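PDB 1UWW: endoglucanase from Bacillus akibai, which hydrolyses internal beta-1,4-glucosidic bonds of cellulose and related glucans, the present chain being its family 28 carbohydrate-binding module, specific for non-crystalline cellulose. Local coordinates for residues Q28-A33 with P72-W77; V110-T115 with N165-F170; S36-A41 with L53-G58. One frame throughout, in Å; residues are numbered along the deposited sequence.

Contact 1 of 3, residues Q28-A33 with P72-W77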
# COMPACT_ATOMS: atom_id res chain seq x y z
N GLN A 28 -24.57 11.24 -2.86
CA GLN A 28 -23.85 12.10 -3.79
C GLN A 28 -23.03 11.32 -4.83
O GLN A 28 -21.89 11.66 -5.15
CB GLN A 28 -23.02 13.15 -3.07
CG GLN A 28 -23.89 14.08 -2.21
CD GLN A 28 -23.19 15.35 -1.80
OE1 GLN A 28 -22.20 15.32 -1.08
NE2 GLN A 28 -23.70 16.49 -2.28
N GLY A 29 -23.63 10.28 -5.38
CA GLY A 29 -23.04 9.50 -6.45
C GLY A 29 -22.15 8.34 -6.04
O GLY A 29 -21.65 7.63 -6.92
N TRP A 30 -21.92 8.15 -4.75
CA TRP A 30 -21.09 7.05 -4.24
C TRP A 30 -21.87 5.75 -4.18
O TRP A 30 -23.03 5.73 -3.75
CB TRP A 30 -20.54 7.41 -2.86
CG TRP A 30 -19.49 8.47 -2.93
CD1 TRP A 30 -19.66 9.83 -2.93
CD2 TRP A 30 -18.09 8.24 -3.07
NE1 TRP A 30 -18.44 10.45 -3.04
CE2 TRP A 30 -17.46 9.50 -3.16
CE3 TRP A 30 -17.30 7.09 -3.18
CZ2 TRP A 30 -16.08 9.64 -3.32
CZ3 TRP A 30 -15.94 7.23 -3.34
CH2 TRP A 30 -15.34 8.50 -3.40
N ASP A 31 -21.22 4.66 -4.53
CA ASP A 31 -21.84 3.35 -4.56
C ASP A 31 -20.76 2.30 -4.35
O ASP A 31 -19.57 2.62 -4.25
CB ASP A 31 -22.50 3.13 -5.91
CG ASP A 31 -23.69 2.21 -5.87
OD1 ASP A 31 -23.91 1.51 -4.87
OD2 ASP A 31 -24.50 2.17 -6.84
N TRP A 32 -21.17 1.04 -4.26
CA TRP A 32 -20.22 -0.07 -4.23
C TRP A 32 -19.66 -0.34 -5.62
O TRP A 32 -20.42 -0.41 -6.60
CB TRP A 32 -20.87 -1.33 -3.69
CG TRP A 32 -21.24 -1.28 -2.27
CD1 TRP A 32 -22.49 -1.47 -1.73
CD2 TRP A 32 -20.37 -1.02 -1.13
NE1 TRP A 32 -22.45 -1.35 -0.37
CE2 TRP A 32 -21.16 -1.08 0.03
CE3 TRP A 32 -19.00 -0.79 -0.99
CZ2 TRP A 32 -20.63 -0.92 1.30
CZ3 TRP A 32 -18.49 -0.60 0.27
CH2 TRP A 32 -19.30 -0.68 1.40
N ALA A 33 -18.35 -0.56 -5.72
CA ALA A 33 -17.77 -1.13 -6.93
C ALA A 33 -18.30 -2.55 -7.10
O ALA A 33 -18.60 -3.22 -6.11
CB ALA A 33 -16.25 -1.13 -6.85
N PRO A 72 -14.19 -3.78 1.49
CA PRO A 72 -15.11 -2.78 0.94
C PRO A 72 -14.42 -1.95 -0.16
O PRO A 72 -13.27 -1.53 0.03
CB PRO A 72 -15.44 -1.90 2.14
CG PRO A 72 -15.22 -2.79 3.36
CD PRO A 72 -14.07 -3.70 2.95
N ARG A 73 -15.12 -1.69 -1.23
CA ARG A 73 -14.61 -0.92 -2.35
C ARG A 73 -15.69 0.05 -2.77
O ARG A 73 -16.66 -0.30 -3.41
CB ARG A 73 -14.26 -1.83 -3.52
CG ARG A 73 -13.12 -2.77 -3.39
CD ARG A 73 -12.59 -3.17 -4.76
NE ARG A 73 -11.91 -4.45 -4.81
CZ ARG A 73 -11.12 -4.81 -5.83
NH1 ARG A 73 -10.96 -3.99 -6.87
NH2 ARG A 73 -10.51 -5.98 -5.82
N LEU A 74 -15.49 1.30 -2.40
CA LEU A 74 -16.37 2.39 -2.84
C LEU A 74 -16.00 2.81 -4.25
O LEU A 74 -14.85 2.68 -4.65
CB LEU A 74 -16.24 3.60 -1.94
CG LEU A 74 -16.72 3.46 -0.52
CD1 LEU A 74 -16.45 4.76 0.24
CD2 LEU A 74 -18.21 3.21 -0.49
N ASP A 75 -16.95 3.34 -4.98
CA ASP A 75 -16.78 3.74 -6.37
C ASP A 75 -17.55 5.04 -6.60
O ASP A 75 -18.67 5.19 -6.13
CB ASP A 75 -17.26 2.59 -7.26
CG ASP A 75 -16.77 2.63 -8.67
OD1 ASP A 75 -15.92 3.47 -9.02
OD2 ASP A 75 -17.25 1.81 -9.50
N PHE A 76 -16.96 5.95 -7.35
CA PHE A 76 -17.50 7.28 -7.63
C PHE A 76 -17.24 7.61 -9.09
O PHE A 76 -16.11 7.85 -9.47
CB PHE A 76 -16.83 8.30 -6.70
CG PHE A 76 -17.29 9.70 -6.89
CD1 PHE A 76 -18.47 10.16 -6.30
CD2 PHE A 76 -16.55 10.58 -7.64
CE1 PHE A 76 -18.86 11.48 -6.44
CE2 PHE A 76 -16.96 11.89 -7.80
CZ PHE A 76 -18.11 12.34 -7.21
N TRP A 77 -18.29 7.61 -9.90
CA TRP A 77 -18.20 7.93 -11.32
C TRP A 77 -18.60 9.37 -11.55
O TRP A 77 -19.69 9.80 -11.14
CB TRP A 77 -19.09 7.01 -12.16
CG TRP A 77 -18.59 5.59 -12.24
CD1 TRP A 77 -18.38 4.72 -11.21
CD2 TRP A 77 -18.20 4.87 -13.43
NE1 TRP A 77 -17.88 3.52 -11.68
CE2 TRP A 77 -17.78 3.59 -13.03
CE3 TRP A 77 -18.19 5.19 -14.80
CZ2 TRP A 77 -17.34 2.63 -13.94
CZ3 TRP A 77 -17.76 4.22 -15.70
CH2 TRP A 77 -17.35 2.97 -15.27
O HOH W 1 -20.44 5.68 -8.40
O HOH W 2 -21.67 8.55 -9.69
O HOH W 3 -19.91 1.29 -9.10
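This is an antiparallel strand pairing, built on Asp31 and Asp75, at one margin of a five-stranded sheet, where the outermost strand 30-32 lies along 73-77. Asp31 N donates to Asp75 O (3.1 Å) and Asp75 N to Asp31 O (2.8 Å). Further on, Ala33 N donates to Arg73 O (2.9 Å), and the small Ala33 methyl fits between the CB atoms of Arg73 and Asp75. Phe76 CB sits 3.5 Å from the centroid of the Trp30 six-membered ring, only 5° off its normal, a CH-pi contact. With CG trans to the backbone N (chi1 -180°), the phenyl then reaches the indole's five-membered ring in an offset stack, planes 30° apart. Trp30 NE1 bonds to Ser20. Trp32 CZ3 lies 3.8 Å from Pro72 CB and also meets Leu74 CD2; the indole edge at CE3 faces Arg73 O, and NE1 bonds to Thr40 O. On the other face, Asp75 OD2 receives Trp77 NE1 from above the carboxylate plane (2.8 Å) and a water that also binds Trp32 O. Strand 30-32 thus completes one sheet of a jelly-roll beta sandwich, with Trp30, Leu74 and Phe76 turned inward, Trp30 touching Leu53 and Leu74 touching Trp55 of the opposing sheet.

Contact 2 of 3, residues V110-T115 with N165-F170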
# COMPACT_ATOMS: atom_id res chain seq x y z
N VAL A 110 -7.65 4.34 -6.34
CA VAL A 110 -7.50 3.92 -7.72
C VAL A 110 -8.38 4.79 -8.59
O VAL A 110 -9.48 5.18 -8.20
CB VAL A 110 -7.89 2.43 -7.91
CG1 VAL A 110 -7.85 2.00 -9.38
CG2 VAL A 110 -6.99 1.56 -7.06
N PHE A 111 -7.88 5.17 -9.76
CA PHE A 111 -8.68 5.74 -10.82
C PHE A 111 -8.63 4.85 -12.04
O PHE A 111 -7.72 4.02 -12.18
CB PHE A 111 -8.17 7.14 -11.22
CG PHE A 111 -8.12 8.11 -10.09
CD1 PHE A 111 -9.28 8.72 -9.61
CD2 PHE A 111 -6.93 8.44 -9.48
CE1 PHE A 111 -9.21 9.62 -8.56
CE2 PHE A 111 -6.88 9.34 -8.44
CZ PHE A 111 -8.02 9.91 -7.99
N GLN A 112 -9.57 5.02 -12.94
CA GLN A 112 -9.60 4.20 -14.15
C GLN A 112 -9.67 5.03 -15.45
O GLN A 112 -10.64 4.92 -16.22
CB GLN A 112 -10.78 3.22 -14.05
CG GLN A 112 -10.77 2.35 -12.81
CD GLN A 112 -11.64 1.14 -12.98
OE1 GLN A 112 -12.77 1.11 -12.52
NE2 GLN A 112 -11.13 0.14 -13.68
N PRO A 113 -8.63 5.82 -15.73
CA PRO A 113 -8.58 6.60 -16.97
C PRO A 113 -8.52 5.68 -18.20
O PRO A 113 -7.61 4.87 -18.28
CB PRO A 113 -7.27 7.39 -16.86
CG PRO A 113 -6.46 6.65 -15.82
CD PRO A 113 -7.41 5.97 -14.92
N PRO A 114 -9.46 5.80 -19.14
CA PRO A 114 -9.37 5.00 -20.38
C PRO A 114 -8.06 5.21 -21.15
O PRO A 114 -7.66 4.31 -21.88
CB PRO A 114 -10.56 5.50 -21.20
CG PRO A 114 -11.52 5.97 -20.20
CD PRO A 114 -10.69 6.61 -19.09
N THR A 115 -7.41 6.35 -20.99
CA THR A 115 -6.11 6.58 -21.65
C THR A 115 -4.92 5.91 -20.97
O THR A 115 -3.82 5.91 -21.54
CB THR A 115 -5.81 8.08 -21.77
OG1 THR A 115 -5.83 8.69 -20.46
CG2 THR A 115 -6.86 8.80 -22.57
N ASN A 165 -13.62 7.35 -13.04
CA ASN A 165 -14.14 6.96 -11.76
C ASN A 165 -13.01 6.80 -10.75
O ASN A 165 -11.87 6.51 -11.12
CB ASN A 165 -15.03 5.69 -11.85
CG ASN A 165 -14.29 4.46 -12.28
OD1 ASN A 165 -13.80 4.37 -13.41
ND2 ASN A 165 -14.19 3.48 -11.40
N MSE A 166 -13.37 6.96 -9.49
CA MSE A 166 -12.47 6.85 -8.37
C MSE A 166 -12.98 5.75 -7.48
O MSE A 166 -14.15 5.70 -7.10
CB MSE A 166 -12.49 8.17 -7.61
CG MSE A 166 -11.83 8.16 -6.24
SE MSE A 166 -11.64 9.86 -5.41
CE MSE A 166 -13.24 10.69 -5.94
N MSE A 167 -12.16 4.73 -7.23
CA MSE A 167 -12.49 3.80 -6.08
C MSE A 167 -11.52 3.91 -4.92
O MSE A 167 -10.32 4.27 -5.07
CB MSE A 167 -12.53 2.29 -6.49
CG MSE A 167 -13.42 2.04 -7.84
SE MSE A 167 -13.04 0.46 -8.88
CE MSE A 167 -12.43 -0.57 -7.38
N ILE A 168 -12.08 3.57 -3.78
CA ILE A 168 -11.38 3.59 -2.51
C ILE A 168 -11.54 2.20 -1.95
O ILE A 168 -12.68 1.74 -1.74
CB ILE A 168 -11.92 4.66 -1.53
CG1 ILE A 168 -11.89 6.04 -2.20
CG2 ILE A 168 -11.08 4.68 -0.29
CD1 ILE A 168 -12.50 7.12 -1.38
N ILE A 169 -10.42 1.53 -1.70
CA ILE A 169 -10.39 0.14 -1.26
C ILE A 169 -9.95 0.11 0.18
O ILE A 169 -8.93 0.71 0.53
CB ILE A 169 -9.41 -0.66 -2.14
CG1 ILE A 169 -9.87 -0.63 -3.61
CG2 ILE A 169 -9.36 -2.12 -1.65
CD1 ILE A 169 -8.89 -1.16 -4.60
N PHE A 170 -10.70 -0.59 1.03
CA PHE A 170 -10.45 -0.66 2.47
C PHE A 170 -10.05 -2.08 2.81
O PHE A 170 -10.91 -2.93 3.11
CB PHE A 170 -11.69 -0.24 3.25
CG PHE A 170 -12.12 1.17 3.01
CD1 PHE A 170 -12.91 1.49 1.94
CD2 PHE A 170 -11.73 2.20 3.86
CE1 PHE A 170 -13.36 2.78 1.72
CE2 PHE A 170 -12.16 3.51 3.64
CZ PHE A 170 -12.97 3.79 2.57
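Antiparallel pairing of Val110 with Met167 joins strands 104-111 and 165-173, neighbours within the five-stranded sheet of the module; where it ends, a side-chain amide-amide hydrogen bond between Gln112 and Asn165 follows. Val110 N donates to Met167 O at 3.0 Å and Met167 N to Val110 O at 2.9 Å. Past the last strand residue, Gln112 N makes a longer bond to Asn165 O (3.3 Å). Phe111 and Met166, a selenomethionine in this crystal, run side by side on the other face. Phe111 CE1 rests 3.7 Å from Met166 CB, and the selenium stands oblique to the ring, 5.2 Å from its centroid, in a Met-aromatic contact. Long, unbranched Met166 also touches Leu109 and Phe76, as suits the interior of a beta sandwich, whose two sheets pack apolar faces together. A chi1 of 65° tucks the Asn165 amide over its own backbone and brings it to Gln112; ND2 donates in plane to a lone pair of Gln112 OE1 (3.0 Å, 168° at the hydrogen), although the two amide planes are 64° apart. Each amide is also held from outside the two segments, Gln112 NE2 by Tyr118 O and Asn165 ND2 by Asp75 OD1.

Contact 3 of 3, residues S36-A41 with L53-G58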
# COMPACT_ATOMS: atom_id res chain seq x y z
N SER A 36 -16.51 -5.07 -5.01
CA SER A 36 -16.46 -4.91 -3.56
C SER A 36 -16.75 -6.21 -2.82
O SER A 36 -17.66 -6.93 -3.20
CB SER A 36 -17.45 -3.88 -3.08
OG SER A 36 -17.28 -3.65 -1.70
N GLY A 37 -16.00 -6.50 -1.77
CA GLY A 37 -16.26 -7.66 -0.93
C GLY A 37 -17.37 -7.45 0.09
O GLY A 37 -17.78 -8.37 0.80
N VAL A 38 -17.84 -6.21 0.22
CA VAL A 38 -18.90 -5.85 1.13
C VAL A 38 -19.91 -5.06 0.32
O VAL A 38 -19.55 -4.10 -0.38
CB VAL A 38 -18.36 -4.99 2.30
CG1 VAL A 38 -19.51 -4.41 3.14
CG2 VAL A 38 -17.40 -5.83 3.17
N LYS A 39 -21.17 -5.45 0.39
CA LYS A 39 -22.22 -4.77 -0.34
C LYS A 39 -23.43 -4.47 0.55
O LYS A 39 -24.55 -4.32 0.06
CB LYS A 39 -22.57 -5.56 -1.61
CG LYS A 39 -21.41 -5.52 -2.63
CD LYS A 39 -21.85 -5.82 -4.03
CE LYS A 39 -20.66 -5.96 -4.97
NZ LYS A 39 -20.99 -6.76 -6.19
N THR A 40 -23.13 -4.29 1.85
CA THR A 40 -24.11 -3.94 2.90
C THR A 40 -24.72 -2.54 2.67
O THR A 40 -24.21 -1.74 1.90
CB THR A 40 -23.43 -4.02 4.36
OG1 THR A 40 -22.32 -3.11 4.48
CG2 THR A 40 -22.82 -5.38 4.67
N ALA A 41 -25.81 -2.23 3.35
CA ALA A 41 -26.49 -0.94 3.21
C ALA A 41 -25.53 0.25 3.42
O ALA A 41 -24.85 0.36 4.45
CB ALA A 41 -27.64 -0.85 4.20
N LEU A 53 -21.25 9.34 4.77
CA LEU A 53 -21.55 8.07 4.11
C LEU A 53 -21.10 6.95 5.07
O LEU A 53 -19.99 6.97 5.56
CB LEU A 53 -20.76 7.98 2.82
CG LEU A 53 -20.99 6.75 1.95
CD1 LEU A 53 -22.40 6.73 1.39
CD2 LEU A 53 -19.95 6.67 0.85
N SER A 54 -21.94 5.94 5.30
CA SER A 54 -21.70 4.94 6.34
C SER A 54 -22.13 3.54 5.96
O SER A 54 -23.09 3.36 5.21
CB SER A 54 -22.38 5.41 7.64
OG SER A 54 -22.06 4.63 8.76
N TRP A 55 -21.39 2.56 6.45
CA TRP A 55 -21.79 1.15 6.35
C TRP A 55 -21.21 0.43 7.56
O TRP A 55 -20.32 0.93 8.23
CB TRP A 55 -21.36 0.53 5.01
CG TRP A 55 -19.88 0.41 4.82
CD1 TRP A 55 -19.13 -0.71 5.01
CD2 TRP A 55 -18.95 1.44 4.38
NE1 TRP A 55 -17.81 -0.45 4.73
CE2 TRP A 55 -17.68 0.85 4.33
CE3 TRP A 55 -19.08 2.78 4.03
CZ2 TRP A 55 -16.54 1.56 3.93
CZ3 TRP A 55 -17.94 3.49 3.64
CH2 TRP A 55 -16.70 2.87 3.60
N GLU A 56 -21.69 -0.78 7.82
CA GLU A 56 -21.12 -1.62 8.86
C GLU A 56 -20.80 -3.00 8.31
O GLU A 56 -21.44 -3.48 7.39
CB GLU A 56 -21.94 -1.65 10.14
CG GLU A 56 -23.35 -2.10 10.08
CD GLU A 56 -23.97 -2.14 11.50
OE1 GLU A 56 -23.49 -1.44 12.45
OE2 GLU A 56 -24.92 -2.89 11.67
N PHE A 57 -19.77 -3.59 8.87
CA PHE A 57 -19.28 -4.88 8.40
C PHE A 57 -18.23 -5.38 9.37
O PHE A 57 -17.77 -4.66 10.23
CB PHE A 57 -18.66 -4.76 6.99
CG PHE A 57 -17.28 -4.13 6.99
CD1 PHE A 57 -17.11 -2.76 7.21
CD2 PHE A 57 -16.14 -4.92 6.86
CE1 PHE A 57 -15.84 -2.22 7.24
CE2 PHE A 57 -14.90 -4.35 6.94
CZ PHE A 57 -14.76 -3.02 7.12
N GLY A 58 -17.85 -6.64 9.21
CA GLY A 58 -16.66 -7.16 9.84
C GLY A 58 -15.91 -8.06 8.89
O GLY A 58 -16.55 -8.81 8.16
O HOH W 4 -23.99 -1.55 6.13
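Val38 packs against Trp55 and Phe57 where the loop linking strands 30-32 and 43-47 passes beside strand 50-58, a strand of the six-stranded sheet in this beta sandwich. The tight part is apolar. Val38 CG1 lies 4.0 Å from Phe57 CB and 4.2 Å from Trp55 CD1, while its other methyl, CG2, reaches Phe57 CD2 obliquely at 4.0 Å; the valine crosses both aromatic side chains at about a right angle. A branched residue suits this place because its two methyls can work at once, CG1 against both neighbours and CG2 against the phenyl ring. Trp55 is buried further on, its indole meeting Trp32 edge-to-face, so the loop rests on the margin of an aromatic cluster.

The looser side lies at Thr40 and Ala41, where the backbones are not bridged as strands and a water links them. A chi1 of 60° turns the Thr40 hydroxyl toward strand 50-58, so that OG1 stands 3.1 Å from Glu56 O and 2.8 Å from the water. That water donates to Ala41 O and accepts from Glu56 N, replacing a direct backbone link; the Glu56 side chain beyond is exposed. Ala41 O also comes within 3.5 Å of Trp55 CB. The loop's own turn is held from within, Ser36 OG donating to Val38 O across 2.7 Å.

How the contacts relate
Contacts 1 and 2 are neighbouring strand pairings in one sheet, their centres about 10 Å apart: strand 73-77 pairs with 30-32 on one edge and 165-173 on the other, where Pro72 O is probably bonded to Phe170 N (2.9 Å). Contact 3, its centre about 11 Å from that of contact 1, ties that sheet to the six-stranded one; Trp32 CD2 packs 3.3 Å from Val38 O, and Ser36 OG probably receives Arg73 N. Contacts 2 and 3, centres about 19 Å apart, touch where Phe170 CE1 lies 3.8 Å from Trp55 CH2. Contact 1 also approaches a bound calcium ion, about 7 Å from the Gln28 side chain, whose OE1 accepts from the backbone N of calcium-binding Val21.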